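Local coordinates for conserved hypothetical protein BatB (Bacteroides thetaiotaomicron, PDB 3IBS) that is of unknown function but carries a magnesium-binding von Willebrand factor type A domain, part of a longer protein predicted to be membrane-bound, at residues A[63-68]-A[76-81]; A[43-48]-A[70-75]; A[104-107]-A[112-115]; A[96-101]-A[129-134]. All coordinates share one frame; numbering follows the deposited sequence. Where two conformers were deposited one is given.

Contact 1: residues A[63-68]-A[76-81]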
loop_
_atom_site.group_PDB
_atom_site.type_symbol
_atom_site.label_atom_id
_atom_site.label_comp_id
_atom_site.label_asym_id
_atom_site.label_seq_id
_atom_site.Cartn_x
_atom_site.Cartn_y
_atom_site.Cartn_z
ATOM N N PHE A 63 16.214 -16.171 -18.105
ATOM C CA PHE A 63 16.402 -17.560 -18.479
ATOM C C PHE A 63 15.162 -18.178 -19.110
ATOM O O PHE A 63 14.052 -17.668 -18.954
ATOM C CB PHE A 63 16.981 -18.399 -17.312
ATOM C CG PHE A 63 15.978 -18.818 -16.264
ATOM C CD1 PHE A 63 15.181 -19.959 -16.444
ATOM C CD2 PHE A 63 15.879 -18.121 -15.062
ATOM C CE1 PHE A 63 14.259 -20.375 -15.445
ATOM C CE2 PHE A 63 14.966 -18.526 -14.061
ATOM C CZ PHE A 63 14.157 -19.651 -14.256
ATOM N N THR A 64 15.377 -19.272 -19.831
ATOM C CA THR A 64 14.318 -20.003 -20.488
ATOM C C THR A 64 13.532 -20.820 -19.487
ATOM O O THR A 64 14.078 -21.731 -18.850
ATOM C CB THR A 64 14.906 -20.965 -21.548
ATOM O OG1 THR A 64 15.587 -20.189 -22.550
ATOM C CG2 THR A 64 13.772 -21.801 -22.211
ATOM N N GLN A 65 12.251 -20.515 -19.362
ATOM C CA GLN A 65 11.375 -21.238 -18.427
ATOM C C GLN A 65 10.741 -22.387 -19.175
ATOM O O GLN A 65 10.639 -23.474 -18.656
ATOM C CB GLN A 65 10.303 -20.305 -17.822
ATOM C CG GLN A 65 9.116 -21.005 -17.060
ATOM C CD GLN A 65 9.522 -21.509 -15.681
ATOM O OE1 GLN A 65 10.657 -21.282 -15.232
ATOM N NE2 GLN A 65 8.600 -22.195 -14.995
ATOM N N LEU A 66 10.347 -22.142 -20.415
ATOM C CA LEU A 66 9.716 -23.153 -21.257
ATOM C C LEU A 66 10.315 -23.085 -22.665
ATOM O O LEU A 66 10.172 -22.078 -23.343
ATOM C CB LEU A 66 8.198 -22.940 -21.297
ATOM C CG LEU A 66 7.385 -23.857 -22.221
ATOM C CD1 LEU A 66 7.194 -25.264 -21.590
ATOM C CD2 LEU A 66 6.053 -23.211 -22.556
ATOM N N PRO A 67 11.005 -24.160 -23.101
ATOM C CA PRO A 67 11.505 -24.227 -24.477
ATOM C C PRO A 67 10.322 -24.320 -25.412
ATOM O O PRO A 67 9.256 -24.855 -25.033
ATOM C CB PRO A 67 12.352 -25.526 -24.505
ATOM C CG PRO A 67 12.706 -25.766 -23.050
ATOM C CD PRO A 67 11.433 -25.330 -22.310
ATOM N N ILE A 68 10.491 -23.743 -26.600
ATOM C CA ILE A 68 9.419 -23.623 -27.576
ATOM C C ILE A 68 8.773 -24.988 -27.851
ATOM O O ILE A 68 9.469 -25.968 -28.136
ATOM C CB ILE A 68 9.934 -22.939 -28.874
ATOM C CG1 ILE A 68 8.771 -22.653 -29.818
ATOM C CG2 ILE A 68 11.026 -23.778 -29.580
ATOM C CD1 ILE A 68 8.828 -21.269 -30.474
ATOM N N LYS A 76 1.021 -24.667 -19.769
ATOM C CA LYS A 76 0.224 -24.169 -18.651
ATOM C C LYS A 76 0.755 -24.595 -17.271
ATOM O O LYS A 76 0.716 -23.808 -16.326
ATOM C CB LYS A 76 -1.253 -24.540 -18.846
ATOM C CG LYS A 76 -1.859 -23.736 -19.997
ATOM C CD LYS A 76 -3.225 -24.233 -20.438
ATOM C CE LYS A 76 -4.277 -23.239 -20.088
ATOM N NZ LYS A 76 -5.634 -23.740 -20.429
HETATM N N MSE A 77 1.267 -25.817 -17.148
HETATM C CA MSE A 77 1.791 -26.226 -15.847
HETATM C C MSE A 77 3.174 -25.605 -15.533
HETATM O O MSE A 77 3.515 -25.424 -14.365
HETATM C CB MSE A 77 1.752 -27.752 -15.674
HETATM C CG MSE A 77 2.916 -28.494 -16.239
HETATM SE SE MSE A 77 4.366 -28.637 -14.950
HETATM C CE MSE A 77 5.195 -30.271 -15.646
ATOM N N PHE A 78 3.944 -25.262 -16.571
ATOM C CA PHE A 78 5.194 -24.486 -16.395
ATOM C C PHE A 78 4.912 -23.036 -15.968
ATOM O O PHE A 78 5.686 -22.404 -15.255
ATOM C CB PHE A 78 6.021 -24.500 -17.691
ATOM C CG PHE A 78 6.914 -25.718 -17.818
ATOM C CD1 PHE A 78 6.376 -27.011 -17.842
ATOM C CD2 PHE A 78 8.289 -25.577 -17.897
ATOM C CE1 PHE A 78 7.203 -28.152 -17.951
ATOM C CE2 PHE A 78 9.111 -26.704 -18.001
ATOM C CZ PHE A 78 8.558 -27.990 -18.011
ATOM N N LEU A 79 3.772 -22.537 -16.415
ATOM C CA LEU A 79 3.310 -21.206 -16.072
ATOM C C LEU A 79 3.061 -21.122 -14.578
ATOM O O LEU A 79 3.506 -20.189 -13.922
ATOM C CB LEU A 79 2.016 -20.925 -16.845
ATOM C CG LEU A 79 1.365 -19.561 -16.859
ATOM C CD1 LEU A 79 2.346 -18.476 -17.300
ATOM C CD2 LEU A 79 0.151 -19.616 -17.770
ATOM N N GLU A 80 2.385 -22.137 -14.038
ATOM C CA GLU A 80 1.981 -22.145 -12.631
ATOM C C GLU A 80 3.158 -22.058 -11.648
ATOM O O GLU A 80 3.033 -21.473 -10.563
ATOM C CB GLU A 80 1.067 -23.363 -12.348
ATOM C CG GLU A 80 1.115 -23.935 -10.922
ATOM C CD GLU A 80 2.329 -24.856 -10.678
ATOM O OE1 GLU A 80 2.725 -25.632 -11.598
ATOM O OE2 GLU A 80 2.885 -24.801 -9.552
ATOM N N SER A 81 4.301 -22.625 -12.019
ATOM C CA SER A 81 5.458 -22.644 -11.125
ATOM C C SER A 81 6.246 -21.306 -11.101
ATOM O O SER A 81 7.172 -21.135 -10.300
ATOM C CB SER A 81 6.375 -23.819 -11.490
ATOM O OG SER A 81 7.225 -23.478 -12.586
#

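Contact 2: residues A[43-48]-A[70-75]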
loop_
_atom_site.group_PDB
_atom_site.type_symbol
_atom_site.label_atom_id
_atom_site.label_comp_id
_atom_site.label_asym_id
_atom_site.label_seq_id
_atom_site.Cartn_x
_atom_site.Cartn_y
_atom_site.Cartn_z
ATOM N N ARG A 43 -4.707 -17.752 -21.081
ATOM C CA ARG A 43 -5.773 -17.548 -22.070
ATOM C C ARG A 43 -5.213 -17.346 -23.491
ATOM O O ARG A 43 -5.816 -17.780 -24.470
ATOM C CB ARG A 43 -6.703 -16.384 -21.643
ATOM C CG ARG A 43 -7.550 -16.715 -20.402
ATOM C CD ARG A 43 -8.090 -15.466 -19.660
ATOM N NE ARG A 43 -9.071 -15.853 -18.639
ATOM C CZ ARG A 43 -8.772 -16.396 -17.456
ATOM N NH1 ARG A 43 -7.499 -16.620 -17.112
ATOM N NH2 ARG A 43 -9.746 -16.707 -16.601
ATOM N N LEU A 44 -4.046 -16.711 -23.588
ATOM C CA LEU A 44 -3.332 -16.602 -24.836
ATOM C C LEU A 44 -3.047 -18.015 -25.409
ATOM O O LEU A 44 -3.317 -18.286 -26.581
ATOM C CB LEU A 44 -2.035 -15.806 -24.612
ATOM C CG LEU A 44 -1.116 -15.490 -25.797
ATOM C CD1 LEU A 44 -0.193 -14.280 -25.474
ATOM C CD2 LEU A 44 -0.305 -16.730 -26.205
ATOM N N VAL A 45 -2.533 -18.911 -24.572
ATOM C CA VAL A 45 -2.221 -20.295 -24.997
ATOM C C VAL A 45 -3.478 -21.075 -25.456
ATOM O O VAL A 45 -3.419 -21.827 -26.440
ATOM C CB VAL A 45 -1.456 -21.069 -23.873
ATOM C CG1 VAL A 45 -1.247 -22.547 -24.219
ATOM C CG2 VAL A 45 -0.119 -20.424 -23.604
ATOM N N ASP A 46 -4.610 -20.877 -24.767
ATOM C CA ASP A 46 -5.886 -21.488 -25.169
ATOM C C ASP A 46 -6.306 -21.073 -26.571
ATOM O O ASP A 46 -7.060 -21.784 -27.205
ATOM C CB ASP A 46 -7.026 -21.106 -24.217
ATOM C CG ASP A 46 -6.891 -21.738 -22.841
ATOM O OD1 ASP A 46 -6.188 -22.748 -22.705
ATOM O OD2 ASP A 46 -7.505 -21.216 -21.892
ATOM N N GLU A 47 -5.855 -19.911 -27.033
ATOM C CA GLU A 47 -6.243 -19.422 -28.364
ATOM C C GLU A 47 -5.300 -19.909 -29.475
ATOM O O GLU A 47 -5.593 -19.735 -30.651
ATOM C CB GLU A 47 -6.330 -17.889 -28.388
ATOM C CG GLU A 47 -7.472 -17.309 -27.540
ATOM C CD GLU A 47 -8.843 -17.884 -27.900
ATOM O OE1 GLU A 47 -9.165 -17.995 -29.103
ATOM O OE2 GLU A 47 -9.595 -18.248 -26.968
ATOM N N LEU A 48 -4.174 -20.513 -29.094
ATOM C CA LEU A 48 -3.227 -21.028 -30.076
ATOM C C LEU A 48 -3.807 -22.281 -30.722
ATOM O O LEU A 48 -4.563 -23.020 -30.084
ATOM C CB LEU A 48 -1.872 -21.343 -29.437
ATOM C CG LEU A 48 -1.079 -20.225 -28.750
ATOM C CD1 LEU A 48 0.253 -20.791 -28.267
ATOM C CD2 LEU A 48 -0.851 -19.004 -29.638
ATOM N N SER A 70 4.782 -27.276 -28.808
ATOM C CA SER A 70 3.373 -27.339 -29.160
ATOM C C SER A 70 2.573 -27.994 -28.021
ATOM O O SER A 70 1.364 -28.163 -28.124
ATOM C CB SER A 70 3.182 -28.111 -30.495
ATOM O OG SER A 70 3.733 -29.416 -30.396
ATOM N N ASP A 71 3.255 -28.353 -26.929
ATOM C CA ASP A 71 2.610 -29.054 -25.817
ATOM C C ASP A 71 1.963 -28.029 -24.867
ATOM O O ASP A 71 2.627 -27.533 -23.932
ATOM C CB ASP A 71 3.633 -29.908 -25.058
ATOM C CG ASP A 71 3.007 -30.723 -23.923
ATOM O OD1 ASP A 71 1.812 -30.530 -23.612
ATOM O OD2 ASP A 71 3.733 -31.565 -23.327
ATOM N N TYR A 72 0.687 -27.711 -25.106
ATOM C CA TYR A 72 0.025 -26.613 -24.358
ATOM C C TYR A 72 -0.329 -27.000 -22.934
ATOM O O TYR A 72 -0.339 -26.151 -22.045
ATOM C CB TYR A 72 -1.217 -26.084 -25.079
ATOM C CG TYR A 72 -0.965 -25.644 -26.501
ATOM C CD1 TYR A 72 0.276 -25.104 -26.895
ATOM C CD2 TYR A 72 -1.964 -25.758 -27.453
ATOM C CE1 TYR A 72 0.508 -24.719 -28.204
ATOM C CE2 TYR A 72 -1.747 -25.366 -28.759
ATOM C CZ TYR A 72 -0.506 -24.850 -29.132
ATOM O OH TYR A 72 -0.327 -24.463 -30.436
ATOM N N ILE A 73 -0.614 -28.283 -22.723
ATOM C CA ILE A 73 -0.842 -28.803 -21.379
ATOM C C ILE A 73 0.373 -28.546 -20.491
ATOM O O ILE A 73 0.238 -27.990 -19.402
ATOM C CB ILE A 73 -1.200 -30.316 -21.395
ATOM C CG1 ILE A 73 -2.416 -30.591 -22.301
ATOM C CG2 ILE A 73 -1.412 -30.854 -19.981
ATOM C CD1 ILE A 73 -3.701 -29.974 -21.846
ATOM N N SER A 74 1.562 -28.912 -20.967
ATOM C CA SER A 74 2.784 -28.658 -20.203
ATOM C C SER A 74 3.079 -27.166 -20.083
ATOM O O SER A 74 3.566 -26.726 -19.061
ATOM C CB SER A 74 3.990 -29.360 -20.821
ATOM O OG SER A 74 3.852 -30.764 -20.693
ATOM N N ALA A 75 2.790 -26.403 -21.130
ATOM C CA ALA A 75 3.017 -24.964 -21.125
ATOM C C ALA A 75 2.289 -24.309 -19.948
ATOM O O ALA A 75 2.867 -23.511 -19.222
ATOM C CB ALA A 75 2.551 -24.352 -22.451
#

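Contact 3: residues A[104-107]-A[112-115]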
loop_
_atom_site.group_PDB
_atom_site.type_symbol
_atom_site.label_atom_id
_atom_site.label_comp_id
_atom_site.label_asym_id
_atom_site.label_seq_id
_atom_site.Cartn_x
_atom_site.Cartn_y
_atom_site.Cartn_z
ATOM N N SER A 104 15.916 -18.481 -29.551
ATOM C CA SER A 104 15.169 -19.637 -29.036
ATOM C C SER A 104 14.102 -20.157 -30.010
ATOM O O SER A 104 13.396 -21.140 -29.718
ATOM C CB SER A 104 14.497 -19.285 -27.703
ATOM O OG SER A 104 15.445 -18.916 -26.711
ATOM N N PHE A 105 13.961 -19.476 -31.142
ATOM C CA PHE A 105 12.983 -19.860 -32.148
ATOM C C PHE A 105 13.561 -20.995 -32.966
ATOM O O PHE A 105 14.767 -21.196 -32.947
ATOM C CB PHE A 105 12.649 -18.652 -33.040
ATOM C CG PHE A 105 11.814 -17.598 -32.356
ATOM C CD1 PHE A 105 10.443 -17.758 -32.230
ATOM C CD2 PHE A 105 12.392 -16.426 -31.886
ATOM C CE1 PHE A 105 9.648 -16.781 -31.624
ATOM C CE2 PHE A 105 11.621 -15.443 -31.254
ATOM C CZ PHE A 105 10.242 -15.613 -31.126
ATOM N N THR A 106 12.718 -21.763 -33.654
ATOM C CA THR A 106 13.222 -22.797 -34.559
ATOM C C THR A 106 13.960 -22.134 -35.734
ATOM O O THR A 106 13.715 -20.952 -36.039
ATOM C CB THR A 106 12.108 -23.743 -35.116
ATOM O OG1 THR A 106 11.305 -23.041 -36.082
ATOM C CG2 THR A 106 11.247 -24.320 -33.994
ATOM N N PRO A 107 14.875 -22.887 -36.386
ATOM C CA PRO A 107 15.642 -22.369 -37.527
ATOM C C PRO A 107 14.783 -22.122 -38.770
ATOM O O PRO A 107 15.143 -21.282 -39.606
ATOM C CB PRO A 107 16.626 -23.504 -37.825
ATOM C CG PRO A 107 15.928 -24.746 -37.330
ATOM C CD PRO A 107 15.187 -24.305 -36.106
ATOM N N GLY A 112 5.902 -17.040 -39.137
ATOM C CA GLY A 112 5.605 -15.850 -38.332
ATOM C C GLY A 112 6.098 -16.060 -36.911
ATOM O O GLY A 112 5.899 -17.128 -36.329
ATOM N N ARG A 113 6.778 -15.062 -36.363
ATOM C CA ARG A 113 7.349 -15.182 -35.034
ATOM C C ARG A 113 7.135 -13.910 -34.240
ATOM O O ARG A 113 7.351 -12.798 -34.753
ATOM C CB ARG A 113 8.848 -15.492 -35.106
ATOM C CG ARG A 113 9.185 -16.777 -35.862
ATOM C CD ARG A 113 10.659 -17.068 -35.833
ATOM N NE ARG A 113 10.878 -18.478 -36.100
ATOM C CZ ARG A 113 11.075 -19.007 -37.308
ATOM N NH1 ARG A 113 11.084 -18.241 -38.394
ATOM N NH2 ARG A 113 11.255 -20.312 -37.422
ATOM N N ALA A 114 6.714 -14.077 -32.991
ATOM C CA ALA A 114 6.487 -12.941 -32.099
ATOM C C ALA A 114 7.154 -13.146 -30.745
ATOM O O ALA A 114 7.225 -14.281 -30.234
ATOM C CB ALA A 114 4.993 -12.704 -31.912
ATOM N N ILE A 115 7.665 -12.046 -30.185
ATOM C CA ILE A 115 8.128 -12.006 -28.804
ATOM C C ILE A 115 7.164 -11.094 -28.074
ATOM O O ILE A 115 6.899 -9.992 -28.556
ATOM C CB ILE A 115 9.577 -11.442 -28.678
ATOM C CG1 ILE A 115 10.564 -12.346 -29.422
ATOM C CG2 ILE A 115 9.949 -11.263 -27.187
ATOM C CD1 ILE A 115 11.993 -11.750 -29.546
#

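Contact 4: residues A[96-101]-A[129-134]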
loop_
_atom_site.group_PDB
_atom_site.type_symbol
_atom_site.label_atom_id
_atom_site.label_comp_id
_atom_site.label_asym_id
_atom_site.label_seq_id
_atom_site.Cartn_x
_atom_site.Cartn_y
_atom_site.Cartn_z
ATOM N N GLU A 96 18.248 -8.374 -22.556
ATOM C CA GLU A 96 18.707 -9.750 -22.405
ATOM C C GLU A 96 17.585 -10.771 -22.706
ATOM O O GLU A 96 17.826 -11.780 -23.379
ATOM C CB GLU A 96 19.298 -9.984 -21.005
ATOM C CG GLU A 96 20.612 -9.234 -20.738
ATOM C CD GLU A 96 21.142 -9.431 -19.313
ATOM O OE1 GLU A 96 20.816 -10.453 -18.675
ATOM O OE2 GLU A 96 21.894 -8.559 -18.821
ATOM N N ALA A 97 16.361 -10.490 -22.248
ATOM C CA ALA A 97 15.247 -11.418 -22.478
ATOM C C ALA A 97 14.870 -11.491 -23.964
ATOM O O ALA A 97 14.708 -12.579 -24.516
ATOM C CB ALA A 97 14.027 -11.068 -21.597
ATOM N N ILE A 98 14.785 -10.328 -24.616
ATOM C CA ILE A 98 14.495 -10.269 -26.042
ATOM C C ILE A 98 15.581 -10.970 -26.842
ATOM O O ILE A 98 15.266 -11.703 -27.791
ATOM C CB ILE A 98 14.314 -8.794 -26.546
ATOM C CG1 ILE A 98 13.047 -8.168 -25.947
ATOM C CG2 ILE A 98 14.255 -8.727 -28.092
ATOM C CD1 ILE A 98 12.886 -6.649 -26.263
ATOM N N ASN A 99 16.847 -10.740 -26.482
ATOM C CA ASN A 99 17.983 -11.358 -27.198
ATOM C C ASN A 99 17.954 -12.874 -27.022
ATOM O O ASN A 99 18.193 -13.614 -27.977
ATOM C CB ASN A 99 19.331 -10.827 -26.710
ATOM C CG ASN A 99 19.632 -9.418 -27.205
ATOM O OD1 ASN A 99 19.024 -8.905 -28.178
ATOM N ND2 ASN A 99 20.595 -8.789 -26.548
ATOM N N LEU A 100 17.651 -13.334 -25.801
ATOM C CA LEU A 100 17.502 -14.775 -25.558
ATOM C C LEU A 100 16.327 -15.334 -26.380
ATOM O O LEU A 100 16.424 -16.411 -26.983
ATOM C CB LEU A 100 17.304 -15.057 -24.061
ATOM C CG LEU A 100 17.062 -16.507 -23.589
ATOM C CD1 LEU A 100 18.231 -17.465 -23.994
ATOM C CD2 LEU A 100 16.820 -16.528 -22.065
ATOM N N ALA A 101 15.217 -14.602 -26.421
ATOM C CA ALA A 101 14.076 -15.061 -27.230
ATOM C C ALA A 101 14.422 -15.253 -28.707
ATOM O O ALA A 101 14.038 -16.261 -29.311
ATOM C CB ALA A 101 12.859 -14.129 -27.072
ATOM N N VAL A 129 15.501 -1.434 -26.535
ATOM C CA VAL A 129 15.049 -0.896 -27.810
ATOM C C VAL A 129 15.944 -1.400 -28.977
ATOM O O VAL A 129 15.438 -1.762 -30.052
ATOM C CB VAL A 129 14.980 0.665 -27.737
ATOM C CG1 VAL A 129 14.804 1.256 -29.073
ATOM C CG2 VAL A 129 13.850 1.118 -26.763
ATOM N N GLU A 130 17.264 -1.433 -28.746
ATOM C CA GLU A 130 18.219 -2.005 -29.696
ATOM C C GLU A 130 17.939 -3.493 -29.906
ATOM O O GLU A 130 17.922 -3.982 -31.037
ATOM C CB GLU A 130 19.648 -1.833 -29.173
ATOM C CG GLU A 130 20.079 -0.351 -28.906
ATOM C CD GLU A 130 19.950 0.107 -27.426
ATOM O OE1 GLU A 130 18.852 -0.064 -26.777
ATOM O OE2 GLU A 130 20.974 0.665 -26.928
ATOM N N ALA A 131 17.716 -4.215 -28.806
ATOM C CA ALA A 131 17.375 -5.626 -28.881
ATOM C C ALA A 131 16.103 -5.858 -29.712
ATOM O O ALA A 131 16.043 -6.793 -30.526
ATOM C CB ALA A 131 17.216 -6.209 -27.482
ATOM N N ALA A 132 15.097 -5.011 -29.512
ATOM C CA ALA A 132 13.819 -5.152 -30.228
ATOM C C ALA A 132 13.975 -4.854 -31.717
ATOM O O ALA A 132 13.365 -5.516 -32.562
ATOM C CB ALA A 132 12.735 -4.251 -29.620
ATOM N N LYS A 133 14.784 -3.850 -32.028
ATOM C CA LYS A 133 15.091 -3.509 -33.402
ATOM C C LYS A 133 15.814 -4.690 -34.089
ATOM O O LYS A 133 15.431 -5.089 -35.210
ATOM C CB LYS A 133 15.920 -2.213 -33.450
ATOM C CG LYS A 133 16.416 -1.773 -34.848
ATOM C CD LYS A 133 16.862 -0.289 -34.789
ATOM C CE LYS A 133 18.084 -0.094 -33.850
ATOM N NZ LYS A 133 17.916 1.035 -32.868
ATOM N N ALA A 134 16.829 -5.250 -33.426
ATOM C CA ALA A 134 17.550 -6.428 -33.973
ATOM C C ALA A 134 16.626 -7.638 -34.181
ATOM O O ALA A 134 16.781 -8.360 -35.156
ATOM C CB ALA A 134 18.765 -6.800 -33.106
HETATM O O HOH W 1 17.350 -9.167 -30.266
#

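Contact 1: residues A[63-68]-A[76-81]
F78, Q65 and L66 join helix 72-80 to strand 62-69, the antiparallel edge strand of the central sheet of the von Willebrand factor A fold. Q65 and L66 together face M55 of strand 52-58, a classic beta bulge, and the chain turns a corner there. A methyl of L66, CD1, sits over one face of the F78 ring, 4.0 Å from the centroid and shifted toward the rim, in a CH-pi contact; the two side chains cross at about a right angle. Leucine suits this buried place because a branched apolar end can cover a ring without needing a polar partner. Q65 works differently. Its CG is anti to the backbone N (chi1 167°) and the chain then bends at chi2, which carries the amide to the backbone of helix 72-80. NE2 donates to F78 O at 2.9 Å, with an N-H...O angle of 151°, and the acceptor lies close to the plane of the Q65 amide. A glutamine is long enough to reach a helix carbonyl while its backbone stays in the bulge. Beside these groups, Q65 O comes to the edge of the F78 ring, near its plane, 3.2 Å from CD2.

Contact 2: residues A[43-48]-A[70-75]
The ring of Y72 is the flat group that meets V45 and L48. V45 O lies over one of its faces, and S70 O, from the turn leading into the same helix as Y72, lies over the opposite face, 3.4 Å above the plane and toward the rim. L48 comes in obliquely near the hydroxyl end, with its CB 3.8 Å from Y72 CZ and its CD1 3.9 Å from Y72 CE1. V45 touches the root of the side chain: its CG1, anti to the backbone N (chi1 174°), meets Y72 CB at 3.6 Å. Tyrosine fits because its ring packs between the two segments while its OH bonds to D51 O beyond them. With an alanine in place of Y72, D51 O is likely to lose its hydroxyl partner and a gap to open beside V45 and L48. D71 is the N-cap of the helix and accepts from S74 N through OD1 at 3.1 Å, nearly straight at 173°. L48, Y72 and A75 all touch V53 of strand 52-58: helix 33-46 and the loop after it pack on the start of helix 72-80, over one face of the central sheet of a von Willebrand factor A domain.

Contact 3: residues A[104-107]-A[112-115]
CG of R113 stands anti to its own carbonyl carbon (chi1 -59°), and the chain runs extended from there to NE, so the arginine passes over the ring of F105 and carries its guanidinium on to T106. The two long side chains slide past each other in opposite directions. R113 CB lies over one face of the ring, 4.2 Å from the centroid, a CH-pi contact, whereas the guanidinium plane is turned 80° from that of the ring. At the ring edge, in plane, A114 O is 3.4 Å from F105 CZ and I115 CG1 is 3.7 Å from the same carbon. Phenylalanine suits the place because its flat ring offers a face to R113 and an edge to the strand; arginine offers an aliphatic chain to the ring and a charged group to the loop. The guanidinium gives NH2 to T106 OG1 at 3.0 Å, in its plane but bent (139°), and to Q108 O. E13 is salt-bridged to R113 NE and hydrogen-bonded to T106 OG1. A leucine in place of R113 would probably strip E13 of its charge mate. Such a loop, returning from helix 94-102 into parallel strand 113-119, belongs to the Rossmann-like von Willebrand factor A fold.

Contact 4: residues A[96-101]-A[129-134]
Two neighbouring helices on one side of the Rossmann-like von Willebrand factor A fold, 94-102 and 128-136, meet here through I98 and N99 on one and A131 and A132 on the other. They run nearly parallel, 18° apart over these segments, with axes 8.6 Å from each other at closest approach. Small residues permit this spacing: A131 points its methyl at the opposite helix and has the largest buried area of the contact. I98 lies against both alanines, one branch to each. CG2 lies 3.9 Å from A131 CB and 3.6 Å from A131 O, while CG1, anti to the carbonyl carbon (chi1 -67°), leads CD1 farther along to A132 CB at 4.1 Å. A beta-branched isoleucine suits the place because one side chain can serve several surfaces: I98 also packs on I115 and V117 of strand 113-119 and on I184 of helix 178-187. N99 sits at the less buried margin, where an amide can still meet water. Its OD1 also lies against the methyl of A131, 3.3 Å from CB, a van der Waals touch. One water donates to both helices, to N99 OD1 at 2.7 Å and to A131 O, also at 2.7 Å.

In the fold
Contacts 1 and 2 share helix 72-80 and are joined by the salt bridge of K76 NZ with D46 OD1 and by L66 packing on A75. Contacts 3 and 4 meet where I115 CD1 packs on A101 and I98, and contact 3 lies within the loop that contact 4 closes. Contacts 2 and 4 do not touch; their nearest atoms are about 13 Å apart. Both are buried between or beside helices and mainly apolar, though a water bridges contact 4. Contacts 1 and 3, at the edge strand and the start of strand 113-119, are only partly buried and add side-chain hydrogen bonds to CH-pi packing. I68 of contact 1 reaches S104 and F105 of contact 3.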